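Local coordinates for RagA protein (Porphyromonas gingivalis, PDB 6SLN), which is a TonB-dependent receptor of the outer membrane that probably imports substrates, likely peptides, through its beta-barrel, at residues Gln764-Phe770 against Trp785-Asn791; Ser792-Glu797 against Leu832-Lys838. One frame throughout, in Å; residues are numbered along the deposited sequence.

Contact 1: residues Gln764-Phe770 against Trp785-Asn791; sequences QEITKLF and WEIGYPN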
ATOM      1  N   GLN A 764      16.007 -28.191 -34.398  1.00 56.18           N
ATOM      2  CA  GLN A 764      14.960 -28.525 -33.445  1.00 44.20           C
ATOM      3  C   GLN A 764      14.042 -29.593 -34.033  1.00 44.58           C
ATOM      4  O   GLN A 764      13.871 -29.687 -35.250  1.00 47.19           O
ATOM      5  CB  GLN A 764      14.153 -27.270 -33.106  1.00 41.73           C
ATOM      6  CG  GLN A 764      13.448 -27.279 -31.781  1.00 49.57           C
ATOM      7  CD  GLN A 764      12.263 -26.327 -31.759  1.00 55.77           C
ATOM      8  OE1 GLN A 764      11.184 -26.657 -32.267  1.00 53.98           O
ATOM      9  NE2 GLN A 764      12.459 -25.132 -31.172  1.00 51.01           N
ATOM     10  N   GLU A 765      13.452 -30.409 -33.155  1.00 46.32           N
ATOM     11  CA  GLU A 765      12.493 -31.415 -33.608  1.00 44.74           C
ATOM     12  C   GLU A 765      11.580 -31.746 -32.432  1.00 47.32           C
ATOM     13  O   GLU A 765      11.972 -32.503 -31.537  1.00 42.62           O
ATOM     14  CB  GLU A 765      13.174 -32.670 -34.145  1.00 50.64           C
ATOM     15  CG  GLU A 765      12.166 -33.691 -34.750  1.00 59.95           C
ATOM     16  CD  GLU A 765      12.761 -35.058 -35.110  1.00 58.78           C
ATOM     17  OE1 GLU A 765      13.972 -35.153 -35.399  1.00 60.22           O
ATOM     18  OE2 GLU A 765      11.999 -36.046 -35.113  1.00 57.75           O
ATOM     19  N   ILE A 766      10.378 -31.165 -32.445  1.00 52.02           N
ATOM     20  CA  ILE A 766       9.287 -31.719 -31.658  1.00 53.43           C
ATOM     21  C   ILE A 766       9.193 -33.200 -31.964  1.00 54.48           C
ATOM     22  O   ILE A 766       9.375 -33.614 -33.109  1.00 62.42           O
ATOM     23  CB  ILE A 766       7.975 -30.992 -31.994  1.00 52.07           C
ATOM     24  CG1 ILE A 766       8.154 -29.476 -31.802  1.00 51.35           C
ATOM     25  CG2 ILE A 766       6.816 -31.567 -31.175  1.00 44.57           C
ATOM     26  CD1 ILE A 766       7.087 -28.653 -32.464  1.00 46.04           C
ATOM     27  N   THR A 767       8.959 -34.019 -30.948  1.00 49.63           N
ATOM     28  CA  THR A 767       8.786 -35.445 -31.193  1.00 50.04           C
ATOM     29  C   THR A 767       7.484 -36.007 -30.634  1.00 50.32           C
ATOM     30  O   THR A 767       7.103 -37.123 -31.003  1.00 43.66           O
ATOM     31  CB  THR A 767       9.990 -36.242 -30.646  1.00 43.58           C
ATOM     32  OG1 THR A 767      10.293 -35.837 -29.310  1.00 52.81           O
ATOM     33  CG2 THR A 767      11.218 -35.990 -31.495  1.00 44.19           C
ATOM     34  N   LYS A 768       6.776 -35.268 -29.788  1.00 46.40           N
ATOM     35  CA  LYS A 768       5.524 -35.725 -29.208  1.00 42.34           C
ATOM     36  C   LYS A 768       4.818 -34.504 -28.660  1.00 43.88           C
ATOM     37  O   LYS A 768       5.471 -33.585 -28.149  1.00 40.13           O
ATOM     38  CB  LYS A 768       5.747 -36.761 -28.094  1.00 41.80           C
ATOM     39  CG  LYS A 768       4.495 -37.508 -27.663  1.00 58.62           C
ATOM     40  CD  LYS A 768       4.726 -38.441 -26.449  1.00 61.54           C
ATOM     41  CE  LYS A 768       5.854 -39.428 -26.667  1.00 64.66           C
ATOM     42  NZ  LYS A 768       7.093 -38.977 -25.959  1.00 66.76           N
ATOM     43  N   LEU A 769       3.482 -34.505 -28.740  1.00 43.43           N
ATOM     44  CA  LEU A 769       2.711 -33.337 -28.328  1.00 45.72           C
ATOM     45  C   LEU A 769       1.743 -33.757 -27.238  1.00 45.14           C
ATOM     46  O   LEU A 769       2.172 -34.282 -26.222  1.00 50.26           O
ATOM     47  CB  LEU A 769       2.058 -32.669 -29.511  1.00 47.31           C
ATOM     48  CG  LEU A 769       3.033 -31.944 -30.424  1.00 46.64           C
ATOM     49  CD1 LEU A 769       2.421 -31.645 -31.793  1.00 48.60           C
ATOM     50  CD2 LEU A 769       3.500 -30.699 -29.712  1.00 39.29           C
ATOM     51  N   PHE A 770       0.458 -33.475 -27.395  1.00 44.44           N
ATOM     52  CA  PHE A 770      -0.538 -33.724 -26.367  1.00 40.08           C
ATOM     53  C   PHE A 770      -1.784 -34.297 -27.033  1.00 52.15           C
ATOM     54  O   PHE A 770      -2.036 -34.054 -28.219  1.00 51.35           O
ATOM     55  CB  PHE A 770      -0.879 -32.439 -25.590  1.00 37.97           C
ATOM     56  CG  PHE A 770      -0.841 -31.164 -26.417  1.00 43.36           C
ATOM     57  CD1 PHE A 770       0.362 -30.529 -26.693  1.00 47.47           C
ATOM     58  CD2 PHE A 770      -2.015 -30.586 -26.883  1.00 37.90           C
ATOM     59  CE1 PHE A 770       0.401 -29.351 -27.427  1.00 48.47           C
ATOM     60  CE2 PHE A 770      -1.979 -29.409 -27.610  1.00 43.02           C
ATOM     61  CZ  PHE A 770      -0.767 -28.790 -27.885  1.00 44.83           C
ATOM     62  N   TRP A 785       3.154 -26.446 -33.985  1.00 47.40           N
ATOM     63  CA  TRP A 785       3.860 -27.607 -33.479  1.00 49.49           C
ATOM     64  C   TRP A 785       3.466 -28.815 -34.334  1.00 53.06           C
ATOM     65  O   TRP A 785       2.274 -29.110 -34.478  1.00 52.76           O
ATOM     66  CB  TRP A 785       3.496 -27.825 -32.017  1.00 55.48           C
ATOM     67  CG  TRP A 785       3.936 -26.715 -31.088  1.00 61.91           C
ATOM     68  CD1 TRP A 785       4.980 -25.846 -31.268  1.00 59.15           C
ATOM     69  CD2 TRP A 785       3.356 -26.380 -29.818  1.00 58.08           C
ATOM     70  NE1 TRP A 785       5.074 -24.994 -30.193  1.00 55.46           N
ATOM     71  CE2 TRP A 785       4.088 -25.306 -29.291  1.00 54.70           C
ATOM     72  CE3 TRP A 785       2.286 -26.886 -29.079  1.00 62.90           C
ATOM     73  CZ2 TRP A 785       3.786 -24.734 -28.057  1.00 52.29           C
ATOM     74  CZ3 TRP A 785       1.983 -26.302 -27.854  1.00 56.80           C
ATOM     75  CH2 TRP A 785       2.730 -25.248 -27.359  1.00 35.80           C
ATOM     76  N   GLU A 786       4.452 -29.489 -34.931  1.00 48.17           N
ATOM     77  CA  GLU A 786       4.186 -30.683 -35.732  1.00 44.97           C
ATOM     78  C   GLU A 786       5.288 -31.715 -35.518  1.00 48.61           C
ATOM     79  O   GLU A 786       6.474 -31.408 -35.671  1.00 43.21           O
ATOM     80  CB  GLU A 786       4.061 -30.339 -37.218  1.00 46.55           C
ATOM     81  CG  GLU A 786       3.645 -31.520 -38.070  1.00 54.01           C
ATOM     82  CD  GLU A 786       3.254 -31.107 -39.466  1.00 55.03           C
ATOM     83  OE1 GLU A 786       3.239 -29.896 -39.725  1.00 55.18           O
ATOM     84  OE2 GLU A 786       2.960 -31.986 -40.306  1.00 62.71           O
ATOM     85  N   ILE A 787       4.889 -32.951 -35.209  1.00 50.64           N
ATOM     86  CA  ILE A 787       5.808 -33.922 -34.610  1.00 57.38           C
ATOM     87  C   ILE A 787       7.037 -34.191 -35.474  1.00 61.46           C
ATOM     88  O   ILE A 787       8.100 -34.534 -34.955  1.00 79.37           O
ATOM     89  CB  ILE A 787       5.042 -35.221 -34.275  1.00 56.85           C
ATOM     90  CG1 ILE A 787       4.413 -35.094 -32.885  1.00 53.74           C
ATOM     91  CG2 ILE A 787       5.943 -36.469 -34.363  1.00 44.95           C
ATOM     92  CD1 ILE A 787       3.794 -36.350 -32.386  1.00 43.79           C
ATOM     93  N   GLY A 788       6.945 -34.045 -36.775  1.00 45.25           N
ATOM     94  CA  GLY A 788       8.207 -34.336 -37.422  1.00 52.25           C
ATOM     95  C   GLY A 788       9.212 -33.202 -37.546  1.00 59.85           C
ATOM     96  O   GLY A 788      10.221 -33.370 -38.244  1.00 55.52           O
ATOM     97  N   TYR A 789       8.991 -32.052 -36.915  1.00 58.74           N
ATOM     98  CA  TYR A 789       9.610 -30.823 -37.387  1.00 50.28           C
ATOM     99  C   TYR A 789       9.929 -29.876 -36.236  1.00 56.02           C
ATOM    100  O   TYR A 789       9.382 -30.016 -35.138  1.00 66.06           O
ATOM    101  CB  TYR A 789       8.681 -30.109 -38.380  1.00 45.53           C
ATOM    102  CG  TYR A 789       8.183 -30.975 -39.514  1.00 55.04           C
ATOM    103  CD1 TYR A 789       6.954 -31.627 -39.429  1.00 58.92           C
ATOM    104  CD2 TYR A 789       8.936 -31.135 -40.678  1.00 53.35           C
ATOM    105  CE1 TYR A 789       6.494 -32.413 -40.467  1.00 58.59           C
ATOM    106  CE2 TYR A 789       8.481 -31.913 -41.722  1.00 50.23           C
ATOM    107  CZ  TYR A 789       7.262 -32.551 -41.617  1.00 59.91           C
ATOM    108  OH  TYR A 789       6.803 -33.333 -42.658  1.00 66.64           O
ATOM    109  N   PRO A 790      10.795 -28.897 -36.470  1.00 56.51           N
ATOM    110  CA  PRO A 790      10.901 -27.772 -35.529  1.00 45.77           C
ATOM    111  C   PRO A 790       9.630 -26.943 -35.517  1.00 44.75           C
ATOM    112  O   PRO A 790       8.799 -27.007 -36.430  1.00 44.97           O
ATOM    113  CB  PRO A 790      12.080 -26.954 -36.070  1.00 42.66           C
ATOM    114  CG  PRO A 790      12.154 -27.333 -37.522  1.00 45.05           C
ATOM    115  CD  PRO A 790      11.768 -28.789 -37.567  1.00 53.77           C
ATOM    116  N   ASN A 791       9.467 -26.196 -34.421  1.00 43.18           N
ATOM    117  CA  ASN A 791       8.489 -25.115 -34.362  1.00 41.41           C
ATOM    118  C   ASN A 791       8.594 -24.299 -35.638  1.00 55.95           C
ATOM    119  O   ASN A 791       9.643 -23.707 -35.920  1.00 61.51           O
ATOM    120  CB  ASN A 791       8.779 -24.244 -33.136  1.00 39.15           C
ATOM    121  CG  ASN A 791       7.663 -23.266 -32.819  1.00 48.79           C
ATOM    122  OD1 ASN A 791       6.579 -23.334 -33.405  1.00 52.69           O
ATOM    123  ND2 ASN A 791       7.920 -22.352 -31.889  1.00 41.89           N
TER
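Glu765 runs past Pro790 with CA atoms 4.4 Å apart, and farther along Thr767 passes Ile787, where a type I beta turn from Glu786 to Tyr789 reverses the chain beyond strand 783-786. The arrangement packs the exit of a barrel strand of this TonB-dependent receptor against a turn of its long inter-strand loop. On its other side 764-770 meets strand 732-746 and its approach, Thr767 and Lys768 both facing Ser731 as a classic beta bulge.

Across the contact, the backbone N-H of Ile766 makes a weak hydrogen bond to Tyr789 O. A straighter link comes from Gln764, whose OE1 takes the N-H of Asn791 at 2.8 Å and 174°; the donor lies tilted from the plane of the carbonyl. Gln764 CG stands anti to its own nitrogen (chi1 -155°) and the chain extends beyond it, which carries OE1 past the Pro790 ring, whose CB is 3.6 Å from Gln764 CB.

Apolar branches fill the rest. Ile766 CD1 reaches Trp785 CD1 at 3.7 Å, Leu769 CD2 meets Trp785 CB at the same separation, and Ile787 CD1 touches Lys768 CA at 3.7 Å. Trp785 also meets Phe770 rim to rim, with neither ring over the other's face and the planes at 90°; Phe770 CE1 lies 3.5 Å from Trp785 CZ3.

Contact 2: residues Ser792-Glu797 against Leu832-Lys838; sequences SFYMAE and LETRIDK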
ATOM      1  N   SER A 792       7.532 -24.324 -36.438  1.00 59.43           N
ATOM      2  CA  SER A 792       7.581 -23.802 -37.796  1.00 57.82           C
ATOM      3  C   SER A 792       6.414 -22.854 -38.054  1.00 59.66           C
ATOM      4  O   SER A 792       5.439 -22.810 -37.298  1.00 59.30           O
ATOM      5  CB  SER A 792       7.579 -24.945 -38.825  1.00 50.33           C
ATOM      6  OG  SER A 792       8.780 -25.697 -38.730  1.00 46.71           O
ATOM      7  N   PHE A 793       6.539 -22.069 -39.125  1.00 56.09           N
ATOM      8  CA  PHE A 793       5.482 -21.129 -39.467  1.00 51.78           C
ATOM      9  C   PHE A 793       4.348 -21.845 -40.197  1.00 51.51           C
ATOM     10  O   PHE A 793       4.517 -22.927 -40.766  1.00 55.11           O
ATOM     11  CB  PHE A 793       6.036 -19.959 -40.294  1.00 48.54           C
ATOM     12  CG  PHE A 793       6.766 -18.943 -39.462  1.00 48.95           C
ATOM     13  CD1 PHE A 793       6.057 -17.995 -38.722  1.00 45.21           C
ATOM     14  CD2 PHE A 793       8.153 -18.964 -39.368  1.00 44.26           C
ATOM     15  CE1 PHE A 793       6.707 -17.077 -37.941  1.00 39.26           C
ATOM     16  CE2 PHE A 793       8.811 -18.044 -38.570  1.00 41.94           C
ATOM     17  CZ  PHE A 793       8.081 -17.098 -37.863  1.00 39.45           C
ATOM     18  N   TYR A 794       3.172 -21.229 -40.162  1.00 47.90           N
ATOM     19  CA  TYR A 794       1.970 -21.896 -40.649  1.00 55.63           C
ATOM     20  C   TYR A 794       1.055 -20.829 -41.227  1.00 58.91           C
ATOM     21  O   TYR A 794       0.523 -19.994 -40.482  1.00 56.78           O
ATOM     22  CB  TYR A 794       1.286 -22.682 -39.524  1.00 55.71           C
ATOM     23  CG  TYR A 794       0.127 -23.555 -39.984  1.00 61.59           C
ATOM     24  CD1 TYR A 794      -1.183 -23.069 -39.978  1.00 57.28           C
ATOM     25  CD2 TYR A 794       0.344 -24.860 -40.432  1.00 58.25           C
ATOM     26  CE1 TYR A 794      -2.240 -23.857 -40.395  1.00 56.01           C
ATOM     27  CE2 TYR A 794      -0.709 -25.661 -40.853  1.00 55.49           C
ATOM     28  CZ  TYR A 794      -2.001 -25.152 -40.833  1.00 59.83           C
ATOM     29  OH  TYR A 794      -3.060 -25.931 -41.256  1.00 62.70           O
ATOM     30  N   MET A 795       0.880 -20.857 -42.548  1.00 54.99           N
ATOM     31  CA  MET A 795       0.079 -19.851 -43.236  1.00 55.37           C
ATOM     32  C   MET A 795      -0.206 -20.333 -44.649  1.00 57.53           C
ATOM     33  O   MET A 795       0.388 -21.304 -45.129  1.00 54.60           O
ATOM     34  CB  MET A 795       0.779 -18.493 -43.275  1.00 53.82           C
ATOM     35  CG  MET A 795       2.225 -18.546 -43.737  1.00 51.84           C
ATOM     36  SD  MET A 795       3.125 -17.081 -43.201  1.00 53.04           S
ATOM     37  CE  MET A 795       3.410 -17.412 -41.473  1.00 54.14           C
ATOM     38  N   ALA A 796      -1.140 -19.646 -45.303  1.00 54.43           N
ATOM     39  CA  ALA A 796      -1.323 -19.846 -46.730  1.00 56.59           C
ATOM     40  C   ALA A 796      -0.108 -19.310 -47.471  1.00 50.81           C
ATOM     41  O   ALA A 796       0.610 -18.438 -46.974  1.00 51.81           O
ATOM     42  CB  ALA A 796      -2.592 -19.152 -47.217  1.00 60.02           C
ATOM     43  N   GLU A 797       0.145 -19.870 -48.652  1.00 54.83           N
ATOM     44  CA  GLU A 797       1.234 -19.414 -49.510  1.00 62.10           C
ATOM     45  C   GLU A 797       0.665 -18.418 -50.511  1.00 65.40           C
ATOM     46  O   GLU A 797      -0.053 -18.802 -51.440  1.00 71.37           O
ATOM     47  CB  GLU A 797       1.911 -20.586 -50.211  1.00 71.54           C
ATOM     48  CG  GLU A 797       2.447 -21.620 -49.238  1.00 79.22           C
ATOM     49  CD  GLU A 797       3.419 -22.584 -49.881  1.00 89.87           C
ATOM     50  OE1 GLU A 797       3.499 -22.629 -51.132  1.00 97.87           O
ATOM     51  OE2 GLU A 797       4.103 -23.303 -49.126  1.00 89.85           O
ATOM     52  N   LEU A 832      -6.163 -23.178 -46.701  1.00 57.40           N
ATOM     53  CA  LEU A 832      -4.990 -23.003 -47.549  1.00 53.51           C
ATOM     54  C   LEU A 832      -3.702 -22.935 -46.759  1.00 59.28           C
ATOM     55  O   LEU A 832      -2.628 -22.843 -47.365  1.00 70.46           O
ATOM     56  CB  LEU A 832      -5.130 -21.740 -48.390  1.00 49.33           C
ATOM     57  CG  LEU A 832      -6.380 -21.707 -49.253  1.00 48.67           C
ATOM     58  CD1 LEU A 832      -6.683 -20.266 -49.650  1.00 50.94           C
ATOM     59  CD2 LEU A 832      -6.207 -22.622 -50.480  1.00 49.97           C
ATOM     60  N   GLU A 833      -3.783 -22.965 -45.436  1.00 57.52           N
ATOM     61  CA  GLU A 833      -2.603 -22.793 -44.611  1.00 58.34           C
ATOM     62  C   GLU A 833      -1.839 -24.105 -44.522  1.00 56.16           C
ATOM     63  O   GLU A 833      -2.429 -25.180 -44.413  1.00 57.57           O
ATOM     64  CB  GLU A 833      -3.006 -22.286 -43.228  1.00 62.06           C
ATOM     65  CG  GLU A 833      -3.704 -20.933 -43.294  1.00 63.83           C
ATOM     66  CD  GLU A 833      -4.096 -20.389 -41.939  1.00 66.31           C
ATOM     67  OE1 GLU A 833      -3.545 -20.854 -40.921  1.00 70.06           O
ATOM     68  OE2 GLU A 833      -4.959 -19.486 -41.902  1.00 68.87           O
ATOM     69  N   THR A 834      -0.516 -24.001 -44.595  1.00 54.77           N
ATOM     70  CA  THR A 834       0.381 -25.134 -44.726  1.00 50.66           C
ATOM     71  C   THR A 834       1.557 -24.930 -43.783  1.00 56.73           C
ATOM     72  O   THR A 834       1.869 -23.805 -43.389  1.00 58.53           O
ATOM     73  CB  THR A 834       0.879 -25.270 -46.167  1.00 55.86           C
ATOM     74  OG1 THR A 834       1.938 -26.227 -46.226  1.00 64.80           O
ATOM     75  CG2 THR A 834       1.428 -23.943 -46.646  1.00 66.27           C
ATOM     76  N   ARG A 835       2.209 -26.023 -43.397  1.00 63.16           N
ATOM     77  CA  ARG A 835       3.455 -25.854 -42.669  1.00 60.67           C
ATOM     78  C   ARG A 835       4.515 -25.316 -43.618  1.00 61.56           C
ATOM     79  O   ARG A 835       4.631 -25.755 -44.765  1.00 56.37           O
ATOM     80  CB  ARG A 835       3.925 -27.160 -42.028  1.00 55.86           C
ATOM     81  CG  ARG A 835       4.784 -26.898 -40.781  1.00 46.77           C
ATOM     82  CD  ARG A 835       5.867 -27.940 -40.495  1.00 52.90           C
ATOM     83  NE  ARG A 835       6.816 -28.109 -41.593  1.00 63.17           N
ATOM     84  CZ  ARG A 835       6.697 -29.048 -42.530  1.00 69.97           C
ATOM     85  NH1 ARG A 835       7.598 -29.150 -43.504  1.00 73.16           N
ATOM     86  NH2 ARG A 835       5.662 -29.883 -42.494  1.00 67.98           N
ATOM     87  N   ILE A 836       5.278 -24.346 -43.136  1.00 60.85           N
ATOM     88  CA  ILE A 836       6.302 -23.674 -43.924  1.00 59.46           C
ATOM     89  C   ILE A 836       7.670 -24.145 -43.453  1.00 61.07           C
ATOM     90  O   ILE A 836       7.915 -24.257 -42.248  1.00 63.43           O
ATOM     91  CB  ILE A 836       6.152 -22.144 -43.805  1.00 57.88           C
ATOM     92  CG1 ILE A 836       4.724 -21.757 -44.192  1.00 53.59           C
ATOM     93  CG2 ILE A 836       7.206 -21.416 -44.607  1.00 63.73           C
ATOM     94  CD1 ILE A 836       4.433 -21.910 -45.676  1.00 45.73           C
ATOM     95  N   ASP A 837       8.562 -24.423 -44.403  1.00 61.95           N
ATOM     96  CA  ASP A 837       9.906 -24.868 -44.046  1.00 58.80           C
ATOM     97  C   ASP A 837      10.772 -23.689 -43.605  1.00 53.69           C
ATOM     98  O   ASP A 837      11.864 -23.469 -44.141  1.00 51.50           O
ATOM     99  CB  ASP A 837      10.556 -25.605 -45.218  1.00 61.00           C
ATOM    100  CG  ASP A 837      11.667 -26.544 -44.774  1.00 72.65           C
ATOM    101  OD1 ASP A 837      11.647 -27.007 -43.607  1.00 76.60           O
ATOM    102  OD2 ASP A 837      12.565 -26.817 -45.607  1.00 79.19           O
ATOM    103  N   LYS A 838      10.291 -22.922 -42.634  1.00 47.56           N
ATOM    104  CA  LYS A 838      11.049 -21.834 -42.038  1.00 47.17           C
ATOM    105  C   LYS A 838      10.816 -21.921 -40.543  1.00 48.68           C
ATOM    106  O   LYS A 838       9.660 -22.002 -40.114  1.00 52.78           O
ATOM    107  CB  LYS A 838      10.599 -20.479 -42.586  1.00 51.53           C
ATOM    108  CG  LYS A 838      10.801 -20.289 -44.091  1.00 52.24           C
ATOM    109  CD  LYS A 838      10.065 -19.053 -44.603  1.00 59.90           C
ATOM    110  CE  LYS A 838      10.101 -18.934 -46.125  1.00 58.24           C
ATOM    111  NZ  LYS A 838       8.735 -18.629 -46.682  1.00 55.16           N
TER
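Met795 and Thr834 form an antiparallel hydrogen-bonded pair between strands 792-796 and 833-836, whose axes approach to 4.0 Å at 148°. Their two mutual bonds define the pairing: Met795 N to Thr834 O at 3.2 Å, and Thr834 N to Met795 O at 2.9 Å. Ile836 N to Phe793 O and Phe793 N to Lys838 O continue it, the last almost in line with its carbonyl and beyond strand 833-836, where the chain turns. The Thr834 N-H instead comes from above the carbonyl plane of Met795. CA-H...O contacts supplement these bonds, among them Tyr794 CA to Thr834 O at 3.3 Å.

On the face bearing Tyr794 and Arg835, the tyrosine ring packs on backbone. With CG opposite the backbone nitrogen (chi1 -172°), it is laid at a slant across the other strand, one face over Glu833 C and Thr834 N, which sit toward its rim. Its CE1 is 3.3 Å from Glu833 CB.

Apolar contacts gather on the face of Met795 and Ile836, where Met795 CG meets Ile836 CG1 at 4.1 Å. Glu797 sends its CG to Thr834 CG2 at 3.6 Å and slides past Ile836 in the opposite direction. Beyond them, Phe793 and Met795 rest on Ile872 of a barrel strand.

The two segments are therefore joined by main-chain hydrogen bonds, while their side chains add mostly van der Waals packing, turned on one face toward the barrel wall.

Overall arrangement
The chain leaves barrel strand 752-764 and enters a long insertion that ends at strand 844-853, its neighbour in the barrel. Contact 1 closes first, after 14 intervening residues that include strand 775-778; contact 2 opens at the very next residue, and 34 residues separate its two segments, a span in which the chain runs through strands 807-812 and 822-825. The two loops therefore follow in series, neither nesting nor crossing. Strands 783-786 and 792-802 are neighbours in one small antiparallel sheet, so the contacts, with centres 15 Å apart, are joined: Arg835 of contact 2 makes a cation-pi interaction with Tyr789 of contact 1. Together they tie the barrel-strand exit to that sheet.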